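Local coordinates for ABC-type transport system, molybdenum-specific extracellular solute-binding protein (Clostridium difficile, PDB 4KD5) that probably binds molybdate or tungstate outside the cell and hands the oxyanion to an ABC-type membrane transporter, at residues 20-23 and 24-27; 67-70 and 71-75; 219-222 and 223-226. One frame throughout, in Å; residues are numbered along the deposited sequence.

How the contacts relate
All three contacts are local. Contacts 1 and 3 each lie within one helix; contact 2 spans the end of helix 65-72 and the turn after it. Contacts 1 and 3 are neighbours, with centres about 10 Å apart. Helix 17-28 packs on helix 218-226, and Ile23 CD1 lies 3.6 Å from Ile223 CG2. Contact 2 stands apart, its centre about 28 Å from each of the others. None contains a predicted molybdate residue. The side chain of Met20 is about 9 Å from that of Ser15, that of Met67 about 8 Å from that of Ser43, and that of Phe224 about 10 Å from that of Ser15. The Lys68 side chain of contact 2 is about 5 Å from a bound 2-butanol.

Contact 1: residues 20-23 and 24-27; sequences MAKI and EEEY
Met20, a selenomethionine, offers its carbonyl O to Glu24 N at 3.0 Å, the first of four backbone bonds in these two turns of helix 17-28. The NH comes from above the carbonyl plane, 36° out of it. Glu24 CB and CG both lie against Met20 O at 3.6 Å. Ala21 O receives Glu25 N in a bond that is weak because it is long, 3.3 Å, although nearly straight. Lys22 O accepts from Glu26 N at 3.1 Å. Lys22 CG is anti to the backbone N (chi1 -176°), and the chain then bends along its length. This brings it alongside Glu26, both side chains pointing the same way. Lys22 NZ meets Glu26 OE2 in a long salt bridge of 3.6 Å. Ile23 O takes Tyr27 N at 3.0 Å, and Tyr27 CB rests on that oxygen. The helix is the middle element of the beta-alpha-beta unit formed with strands 6-13 and 34-41. Its buried face is apolar and aromatic here: Ile23 packs on helices 218-226 and 205-215, and the Tyr27 ring is edge-to-face with Phe211. Tyr27 OH is hydrogen-bonded to Lys210 NZ of the second subunit. Lys22 also has a long, weak pair with Glu226, and Glu26 one with Lys29. The Lys22-Glu26 pair is an i to i+4 link between partly exposed residues, and its length suggests a modest electrostatic attraction.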
HETATM    1  N   MSE A  20      -4.393  -8.842 -21.622  1.00 54.29           N
HETATM    2  CA  MSE A  20      -3.592  -8.941 -20.402  1.00 58.88           C
HETATM    3  C   MSE A  20      -2.098  -9.023 -20.682  1.00 66.28           C
HETATM    4  O   MSE A  20      -1.280  -8.706 -19.819  1.00 68.55           O
HETATM    5  CB  MSE A  20      -4.027 -10.146 -19.568  1.00 59.62           C
HETATM    6  CG  MSE A  20      -5.434 -10.054 -19.009  1.00 56.80           C
HETATM    7 SE   MSE A  20      -5.793  -8.393 -18.074  0.62 59.18          SE
HETATM    8  CE  MSE A  20      -4.579  -8.634 -16.590  1.00 38.55           C
ATOM      9  N   ALA A  21      -1.742  -9.451 -21.887  1.00 62.30           N
ATOM     10  CA  ALA A  21      -0.341  -9.506 -22.289  1.00 61.76           C
ATOM     11  C   ALA A  21       0.238  -8.106 -22.495  1.00 60.38           C
ATOM     12  O   ALA A  21       1.383  -7.841 -22.129  1.00 58.62           O
ATOM     13  CB  ALA A  21      -0.187 -10.340 -23.544  1.00 58.60           C
ATOM     14  N   LYS A  22      -0.549  -7.214 -23.089  1.00 52.44           N
ATOM     15  CA  LYS A  22      -0.131  -5.825 -23.257  1.00 49.54           C
ATOM     16  C   LYS A  22      -0.187  -5.104 -21.910  1.00 56.19           C
ATOM     17  O   LYS A  22       0.583  -4.178 -21.666  1.00 57.85           O
ATOM     18  CB  LYS A  22      -1.019  -5.122 -24.286  1.00 48.01           C
ATOM     19  CG  LYS A  22      -0.611  -3.696 -24.624  1.00 61.10           C
ATOM     20  CD  LYS A  22       0.650  -3.658 -25.476  1.00 73.48           C
ATOM     21  CE  LYS A  22       0.648  -2.470 -26.434  1.00 81.31           C
ATOM     22  NZ  LYS A  22       0.560  -1.152 -25.748  1.00 85.09           N
ATOM     23  N   ILE A  23      -1.096  -5.539 -21.041  1.00 51.31           N
ATOM     24  CA  ILE A  23      -1.175  -5.016 -19.676  1.00 56.79           C
ATOM     25  C   ILE A  23       0.103  -5.331 -18.880  1.00 55.69           C
ATOM     26  O   ILE A  23       0.600  -4.494 -18.119  1.00 48.78           O
ATOM     27  CB  ILE A  23      -2.415  -5.569 -18.927  1.00 49.43           C
ATOM     28  CG1 ILE A  23      -3.712  -4.974 -19.489  1.00 42.61           C
ATOM     29  CG2 ILE A  23      -2.311  -5.303 -17.435  1.00 43.66           C
ATOM     30  CD1 ILE A  23      -3.869  -3.485 -19.251  1.00 38.19           C
ATOM     31  N   GLU A  24       0.637  -6.536 -19.067  1.00 58.37           N
ATOM     32  CA  GLU A  24       1.845  -6.962 -18.365  1.00 57.16           C
ATOM     33  C   GLU A  24       3.081  -6.160 -18.770  1.00 57.19           C
ATOM     34  O   GLU A  24       3.795  -5.641 -17.915  1.00 47.37           O
ATOM     35  CB  GLU A  24       2.091  -8.462 -18.580  1.00 55.21           C
ATOM     36  CG  GLU A  24       1.473  -9.367 -17.530  1.00 63.92           C
ATOM     37  CD  GLU A  24       1.474 -10.831 -17.937  1.00 75.28           C
ATOM     38  OE1 GLU A  24       2.148 -11.639 -17.264  1.00 80.03           O
ATOM     39  OE2 GLU A  24       0.792 -11.174 -18.926  1.00 72.75           O
ATOM     40  N   GLU A  25       3.326  -6.059 -20.074  1.00 58.82           N
ATOM     41  CA  GLU A  25       4.491  -5.333 -20.581  1.00 67.19           C
ATOM     42  C   GLU A  25       4.413  -3.838 -20.281  1.00 69.50           C
ATOM     43  O   GLU A  25       5.437  -3.171 -20.145  1.00 77.05           O
ATOM     44  CB  GLU A  25       4.682  -5.577 -22.086  1.00 69.68           C
ATOM     45  CG  GLU A  25       4.097  -4.495 -23.000  1.00 78.59           C
ATOM     46  CD  GLU A  25       5.173  -3.686 -23.705  1.00 90.05           C
ATOM     47  OE1 GLU A  25       4.861  -3.020 -24.717  1.00 92.25           O
ATOM     48  OE2 GLU A  25       6.332  -3.709 -23.242  1.00 96.36           O
ATOM     49  N   GLU A  26       3.195  -3.318 -20.163  1.00 58.28           N
ATOM     50  CA  GLU A  26       2.996  -1.891 -19.940  1.00 56.96           C
ATOM     51  C   GLU A  26       3.077  -1.525 -18.464  1.00 49.39           C
ATOM     52  O   GLU A  26       3.499  -0.425 -18.116  1.00 57.49           O
ATOM     53  CB  GLU A  26       1.650  -1.452 -20.524  1.00 61.59           C
ATOM     54  CG  GLU A  26       1.624  -0.040 -21.080  1.00 78.62           C
ATOM     55  CD  GLU A  26       2.279   0.068 -22.444  1.00 88.29           C
ATOM     56  OE1 GLU A  26       2.237   1.167 -23.037  1.00 95.61           O
ATOM     57  OE2 GLU A  26       2.836  -0.940 -22.927  1.00 90.10           O
ATOM     58  N   TYR A  27       2.671  -2.446 -17.595  1.00 43.05           N
ATOM     59  CA  TYR A  27       2.761  -2.216 -16.157  1.00 46.69           C
ATOM     60  C   TYR A  27       4.203  -2.343 -15.706  1.00 49.87           C
ATOM     61  O   TYR A  27       4.631  -1.686 -14.759  1.00 46.87           O
ATOM     62  CB  TYR A  27       1.887  -3.198 -15.380  1.00 45.85           C
ATOM     63  CG  TYR A  27       1.700  -2.802 -13.937  1.00 44.08           C
ATOM     64  CD1 TYR A  27       0.991  -1.659 -13.609  1.00 36.60           C
ATOM     65  CD2 TYR A  27       2.229  -3.564 -12.906  1.00 43.16           C
ATOM     66  CE1 TYR A  27       0.812  -1.281 -12.301  1.00 40.47           C
ATOM     67  CE2 TYR A  27       2.053  -3.194 -11.585  1.00 37.27           C
ATOM     68  CZ  TYR A  27       1.341  -2.050 -11.295  1.00 43.42           C
ATOM     69  OH  TYR A  27       1.147  -1.660  -9.996  1.00 42.20           O
TER

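Contact 2: residues 67-70 and 71-75; sequences MKVL and DEEKL
Leu70 O is claimed by a residue five positions on: Leu75 N reaches it at 2.9 Å in an almost straight bond of 172°. This is the outer bond of a Schellman motif that ends helix 65-72. The inner bond, Lys74 N to Asp71 O, is weak at 3.0 Å. Lys74 is the C-prime residue, and its positive phi of 58° turns the chain back. The three preceding bonds are ordinary helical ones. Met67, Lys68 and Val69 give their carbonyls to the amides of Asp71, Glu72 and Glu73.

The turn brings Leu75 back over the last turn of the helix. Its side chain crosses that of Leu70 at about a right angle, methyl to methyl, with Leu70 CD2 3.8 Å from Leu75 CD1. This is the apolar contact that commonly accompanies a Schellman ending. Leu70 also packs on Phe59 and Leu76, which places it in the core under the helix. The backbone of Leu75 is hydrogen-bonded to Lys200, and Asp71 OD1 is held by Ser78 OG, beyond the turn. The third subunit covers part of this end, with its Val150 against Lys74 and its Ala14 against Leu75.

On another side of the helix, Val69 and Glu73 run side by side. With chi1 at -178°, Val69 CG1 stands beside its own carbonyl carbon, facing the carboxylate of Glu73. Val69 CG1 lies 3.4 Å from Glu73 OE2.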
HETATM    1  N   MSE A  67     -18.995 -12.808  -8.771  1.00 53.46           N
HETATM    2  CA  MSE A  67     -18.538 -11.808  -7.810  1.00 51.68           C
HETATM    3  C   MSE A  67     -19.494 -11.723  -6.626  1.00 62.66           C
HETATM    4  O   MSE A  67     -19.063 -11.588  -5.479  1.00 65.22           O
HETATM    5  CB  MSE A  67     -18.412 -10.442  -8.484  1.00 43.73           C
HETATM    6  CG  MSE A  67     -17.217 -10.318  -9.412  1.00 54.58           C
HETATM    7 SE   MSE A  67     -15.532 -10.320  -8.429  1.00 82.30          SE
HETATM    8  CE  MSE A  67     -14.299 -10.269  -9.937  1.00 48.68           C
ATOM      9  N   LYS A  68     -20.790 -11.815  -6.911  1.00 49.80           N
ATOM     10  CA  LYS A  68     -21.815 -11.741  -5.876  1.00 53.49           C
ATOM     11  C   LYS A  68     -21.702 -12.861  -4.846  1.00 63.93           C
ATOM     12  O   LYS A  68     -21.839 -12.621  -3.648  1.00 74.95           O
ATOM     13  CB  LYS A  68     -23.213 -11.716  -6.507  1.00 59.56           C
ATOM     14  CG  LYS A  68     -23.696 -10.316  -6.871  1.00 69.89           C
ATOM     15  CD  LYS A  68     -24.938 -10.346  -7.755  1.00 79.91           C
ATOM     16  CE  LYS A  68     -25.369  -8.938  -8.144  1.00 85.24           C
ATOM     17  NZ  LYS A  68     -26.543  -8.936  -9.064  1.00 89.32           N
ATOM     18  N   VAL A  69     -21.454 -14.079  -5.319  1.00 63.80           N
ATOM     19  CA  VAL A  69     -21.269 -15.222  -4.429  1.00 61.92           C
ATOM     20  C   VAL A  69     -20.035 -15.009  -3.565  1.00 63.33           C
ATOM     21  O   VAL A  69     -20.103 -15.101  -2.340  1.00 60.23           O
ATOM     22  CB  VAL A  69     -21.102 -16.530  -5.209  1.00 59.34           C
ATOM     23  CG1 VAL A  69     -20.965 -17.696  -4.254  1.00 56.96           C
ATOM     24  CG2 VAL A  69     -22.286 -16.745  -6.136  1.00 58.93           C
ATOM     25  N   LEU A  70     -18.912 -14.720  -4.216  1.00 60.70           N
ATOM     26  CA  LEU A  70     -17.650 -14.468  -3.526  1.00 56.64           C
ATOM     27  C   LEU A  70     -17.764 -13.389  -2.452  1.00 57.15           C
ATOM     28  O   LEU A  70     -17.173 -13.512  -1.382  1.00 60.79           O
ATOM     29  CB  LEU A  70     -16.549 -14.107  -4.530  1.00 52.96           C
ATOM     30  CG  LEU A  70     -16.059 -15.260  -5.407  1.00 47.82           C
ATOM     31  CD1 LEU A  70     -15.031 -14.789  -6.419  1.00 44.38           C
ATOM     32  CD2 LEU A  70     -15.477 -16.350  -4.538  1.00 44.40           C
ATOM     33  N   ASP A  71     -18.532 -12.341  -2.733  1.00 56.04           N
ATOM     34  CA  ASP A  71     -18.710 -11.255  -1.772  1.00 56.92           C
ATOM     35  C   ASP A  71     -19.647 -11.684  -0.642  1.00 61.06           C
ATOM     36  O   ASP A  71     -19.479 -11.274   0.507  1.00 68.06           O
ATOM     37  CB  ASP A  71     -19.235  -9.997  -2.468  1.00 56.95           C
ATOM     38  CG  ASP A  71     -19.044  -8.746  -1.633  1.00 60.77           C
ATOM     39  OD1 ASP A  71     -18.091  -8.708  -0.823  1.00 58.23           O
ATOM     40  OD2 ASP A  71     -19.845  -7.799  -1.792  1.00 59.67           O
ATOM     41  N   GLU A  72     -20.624 -12.524  -0.973  1.00 61.85           N
ATOM     42  CA  GLU A  72     -21.530 -13.100   0.022  1.00 69.36           C
ATOM     43  C   GLU A  72     -20.759 -13.965   1.017  1.00 71.16           C
ATOM     44  O   GLU A  72     -21.080 -14.000   2.206  1.00 73.95           O
ATOM     45  CB  GLU A  72     -22.621 -13.932  -0.668  1.00 80.65           C
ATOM     46  CG  GLU A  72     -23.318 -14.945   0.240  1.00 90.26           C
ATOM     47  CD  GLU A  72     -24.467 -15.663  -0.450  1.00 98.17           C
ATOM     48  OE1 GLU A  72     -24.282 -16.120  -1.598  1.00102.32           O
ATOM     49  OE2 GLU A  72     -25.556 -15.770   0.156  1.00 99.26           O
ATOM     50  N   GLU A  73     -19.738 -14.657   0.521  1.00 72.02           N
ATOM     51  CA  GLU A  73     -18.910 -15.518   1.354  1.00 71.11           C
ATOM     52  C   GLU A  73     -17.706 -14.748   1.901  1.00 70.96           C
ATOM     53  O   GLU A  73     -16.815 -15.331   2.522  1.00 72.20           O
ATOM     54  CB  GLU A  73     -18.456 -16.748   0.558  1.00 71.83           C
ATOM     55  CG  GLU A  73     -19.600 -17.575  -0.031  1.00 79.37           C
ATOM     56  CD  GLU A  73     -19.149 -18.471  -1.176  1.00 82.05           C
ATOM     57  OE1 GLU A  73     -18.078 -18.199  -1.756  1.00 77.55           O
ATOM     58  OE2 GLU A  73     -19.866 -19.443  -1.496  1.00 87.35           O
ATOM     59  N   LYS A  74     -17.691 -13.438   1.653  1.00 68.73           N
ATOM     60  CA  LYS A  74     -16.663 -12.535   2.182  1.00 67.78           C
ATOM     61  C   LYS A  74     -15.227 -12.896   1.782  1.00 64.33           C
ATOM     62  O   LYS A  74     -14.294 -12.760   2.574  1.00 72.62           O
ATOM     63  CB  LYS A  74     -16.800 -12.398   3.705  1.00 71.94           C
ATOM     64  CG  LYS A  74     -18.058 -11.647   4.144  1.00 73.08           C
ATOM     65  CD  LYS A  74     -18.002 -11.289   5.624  1.00 73.86           C
ATOM     66  CE  LYS A  74     -18.895 -10.099   5.939  1.00 78.94           C
ATOM     67  NZ  LYS A  74     -18.555  -8.928   5.081  1.00 75.84           N
ATOM     68  N   LEU A  75     -15.059 -13.333   0.538  1.00 49.94           N
ATOM     69  CA  LEU A  75     -13.749 -13.708   0.023  1.00 44.82           C
ATOM     70  C   LEU A  75     -13.135 -12.569  -0.789  1.00 51.85           C
ATOM     71  O   LEU A  75     -12.069 -12.727  -1.390  1.00 55.29           O
ATOM     72  CB  LEU A  75     -13.853 -14.978  -0.824  1.00 46.55           C
ATOM     73  CG  LEU A  75     -14.317 -16.239  -0.092  1.00 49.13           C
ATOM     74  CD1 LEU A  75     -14.522 -17.391  -1.057  1.00 47.52           C
ATOM     75  CD2 LEU A  75     -13.319 -16.638   0.974  1.00 49.05           C
TER

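Contact 3: residues 219-222 and 223-226; sequences SGQK and IFEE
Gly220 O meets Phe224 twice, by a backbone bond and by a ring contact, in helix 218-226.

The backbone bonds come first. Phe224 N reaches Gly220 O at 3.2 Å and Glu225 N reaches Gln221 O at 3.1 Å, both in the i to i+4 pattern. Ile223 N divides its hydrogen between Ser219 O and Gly220 O, and both bonds are weak. Glu226 N likewise has a weak bond to Lys222 O, besides one to Ile223 O at 3.1 Å. These split bonds mix i to i+3 and i to i+4 spacing.

The polar ends of Gln221 and Ser219 look outside the segments. Gln221 NE2 is hydrogen-bonded to the carbonyls of Leu215 and Leu84, so this buried amide ties the helix to helix 205-215 and strand 82-94. Ser219 OG binds Lys29 O of the second subunit.

Carbon atoms resting on backbone carbonyls complete the contact. The extended Glu225 chain lies along Gln221 O, where Glu225 CG comes within 3.3 Å. Ile223 CG1 lies 3.3 Å from Ser219 O. Phe224 also meets Ala19 of helix 17-28, and Leu84 and Val85 of strand 82-94. Phe224 CG lies beside the backbone N, anti to the carbonyl carbon (chi1 -74°), which sends the ring back along the helix. There it meets the glycine carbonyl obliquely, with Phe224 CD2 3.2 Å from Gly220 O.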
ATOM      1  N   SER A 219      -4.596   5.098 -19.269  1.00 67.17           N
ATOM      2  CA  SER A 219      -3.676   4.314 -20.093  1.00 72.95           C
ATOM      3  C   SER A 219      -4.060   2.833 -20.129  1.00 69.82           C
ATOM      4  O   SER A 219      -3.953   2.186 -21.172  1.00 71.08           O
ATOM      5  CB  SER A 219      -2.235   4.473 -19.602  1.00 78.13           C
ATOM      6  OG  SER A 219      -2.001   3.687 -18.448  1.00 83.52           O
ATOM      7  N   GLY A 220      -4.504   2.300 -18.993  1.00 60.71           N
ATOM      8  CA  GLY A 220      -4.917   0.907 -18.914  1.00 55.60           C
ATOM      9  C   GLY A 220      -6.211   0.660 -19.669  1.00 55.62           C
ATOM     10  O   GLY A 220      -6.346  -0.344 -20.373  1.00 49.56           O
ATOM     11  N   GLN A 221      -7.163   1.579 -19.521  1.00 52.79           N
ATOM     12  CA  GLN A 221      -8.414   1.520 -20.266  1.00 54.30           C
ATOM     13  C   GLN A 221      -8.165   1.560 -21.771  1.00 54.86           C
ATOM     14  O   GLN A 221      -8.780   0.803 -22.525  1.00 52.90           O
ATOM     15  CB  GLN A 221      -9.337   2.667 -19.844  1.00 53.86           C
ATOM     16  CG  GLN A 221      -9.941   2.505 -18.462  1.00 56.12           C
ATOM     17  CD  GLN A 221     -10.961   1.389 -18.395  1.00 52.70           C
ATOM     18  OE1 GLN A 221     -12.111   1.560 -18.801  1.00 57.91           O
ATOM     19  NE2 GLN A 221     -10.544   0.232 -17.889  1.00 49.61           N
ATOM     20  N   LYS A 222      -7.261   2.437 -22.201  1.00 49.62           N
ATOM     21  CA  LYS A 222      -6.903   2.537 -23.616  1.00 59.90           C
ATOM     22  C   LYS A 222      -6.251   1.265 -24.154  1.00 65.02           C
ATOM     23  O   LYS A 222      -6.299   1.000 -25.354  1.00 74.18           O
ATOM     24  CB  LYS A 222      -5.991   3.745 -23.871  1.00 53.86           C
ATOM     25  CG  LYS A 222      -6.695   5.093 -23.816  1.00 55.69           C
ATOM     26  CD  LYS A 222      -5.788   6.212 -24.315  1.00 75.58           C
ATOM     27  CE  LYS A 222      -6.420   7.584 -24.116  1.00 82.15           C
ATOM     28  NZ  LYS A 222      -5.550   8.682 -24.639  1.00 90.96           N
ATOM     29  N   ILE A 223      -5.634   0.491 -23.268  1.00 56.75           N
ATOM     30  CA  ILE A 223      -5.051  -0.793 -23.651  1.00 59.59           C
ATOM     31  C   ILE A 223      -6.154  -1.806 -23.956  1.00 56.71           C
ATOM     32  O   ILE A 223      -6.097  -2.515 -24.961  1.00 51.48           O
ATOM     33  CB  ILE A 223      -4.097  -1.335 -22.563  1.00 57.11           C
ATOM     34  CG1 ILE A 223      -2.782  -0.555 -22.577  1.00 55.58           C
ATOM     35  CG2 ILE A 223      -3.809  -2.810 -22.771  1.00 54.23           C
ATOM     36  CD1 ILE A 223      -1.785  -1.040 -21.554  1.00 49.82           C
ATOM     37  N   PHE A 224      -7.165  -1.856 -23.096  1.00 43.06           N
ATOM     38  CA  PHE A 224      -8.296  -2.747 -23.306  1.00 48.65           C
ATOM     39  C   PHE A 224      -9.089  -2.361 -24.555  1.00 51.15           C
ATOM     40  O   PHE A 224      -9.732  -3.209 -25.168  1.00 60.78           O
ATOM     41  CB  PHE A 224      -9.211  -2.759 -22.076  1.00 46.63           C
ATOM     42  CG  PHE A 224      -8.654  -3.519 -20.904  1.00 51.97           C
ATOM     43  CD1 PHE A 224      -8.542  -4.899 -20.945  1.00 49.08           C
ATOM     44  CD2 PHE A 224      -8.266  -2.853 -19.752  1.00 56.32           C
ATOM     45  CE1 PHE A 224      -8.035  -5.602 -19.860  1.00 44.80           C
ATOM     46  CE2 PHE A 224      -7.763  -3.551 -18.667  1.00 53.51           C
ATOM     47  CZ  PHE A 224      -7.648  -4.929 -18.724  1.00 42.42           C
ATOM     48  N   GLU A 225      -9.034  -1.086 -24.933  1.00 49.82           N
ATOM     49  CA  GLU A 225      -9.736  -0.600 -26.123  1.00 53.95           C
ATOM     50  C   GLU A 225      -9.010  -0.937 -27.431  1.00 57.77           C
ATOM     51  O   GLU A 225      -9.606  -0.908 -28.508  1.00 70.63           O
ATOM     52  CB  GLU A 225     -10.034   0.904 -25.999  1.00 53.21           C
ATOM     53  CG  GLU A 225     -11.030   1.234 -24.888  1.00 66.72           C
ATOM     54  CD  GLU A 225     -11.023   2.701 -24.492  1.00 84.44           C
ATOM     55  OE1 GLU A 225     -10.380   3.508 -25.194  1.00 95.54           O
ATOM     56  OE2 GLU A 225     -11.659   3.045 -23.471  1.00 84.68           O
ATOM     57  N   GLU A 226      -7.723  -1.258 -27.331  1.00 52.39           N
ATOM     58  CA  GLU A 226      -6.972  -1.765 -28.475  1.00 59.20           C
ATOM     59  C   GLU A 226      -7.484  -3.149 -28.847  1.00 57.13           C
ATOM     60  O   GLU A 226      -7.356  -3.590 -29.984  1.00 59.94           O
ATOM     61  CB  GLU A 226      -5.477  -1.856 -28.144  1.00 62.38           C
ATOM     62  CG  GLU A 226      -4.797  -0.534 -27.831  1.00 69.48           C
ATOM     63  CD  GLU A 226      -3.374  -0.718 -27.326  1.00 78.29           C
ATOM     64  OE1 GLU A 226      -2.868  -1.858 -27.370  1.00 78.28           O
ATOM     65  OE2 GLU A 226      -2.760   0.276 -26.882  1.00 84.49           O
TER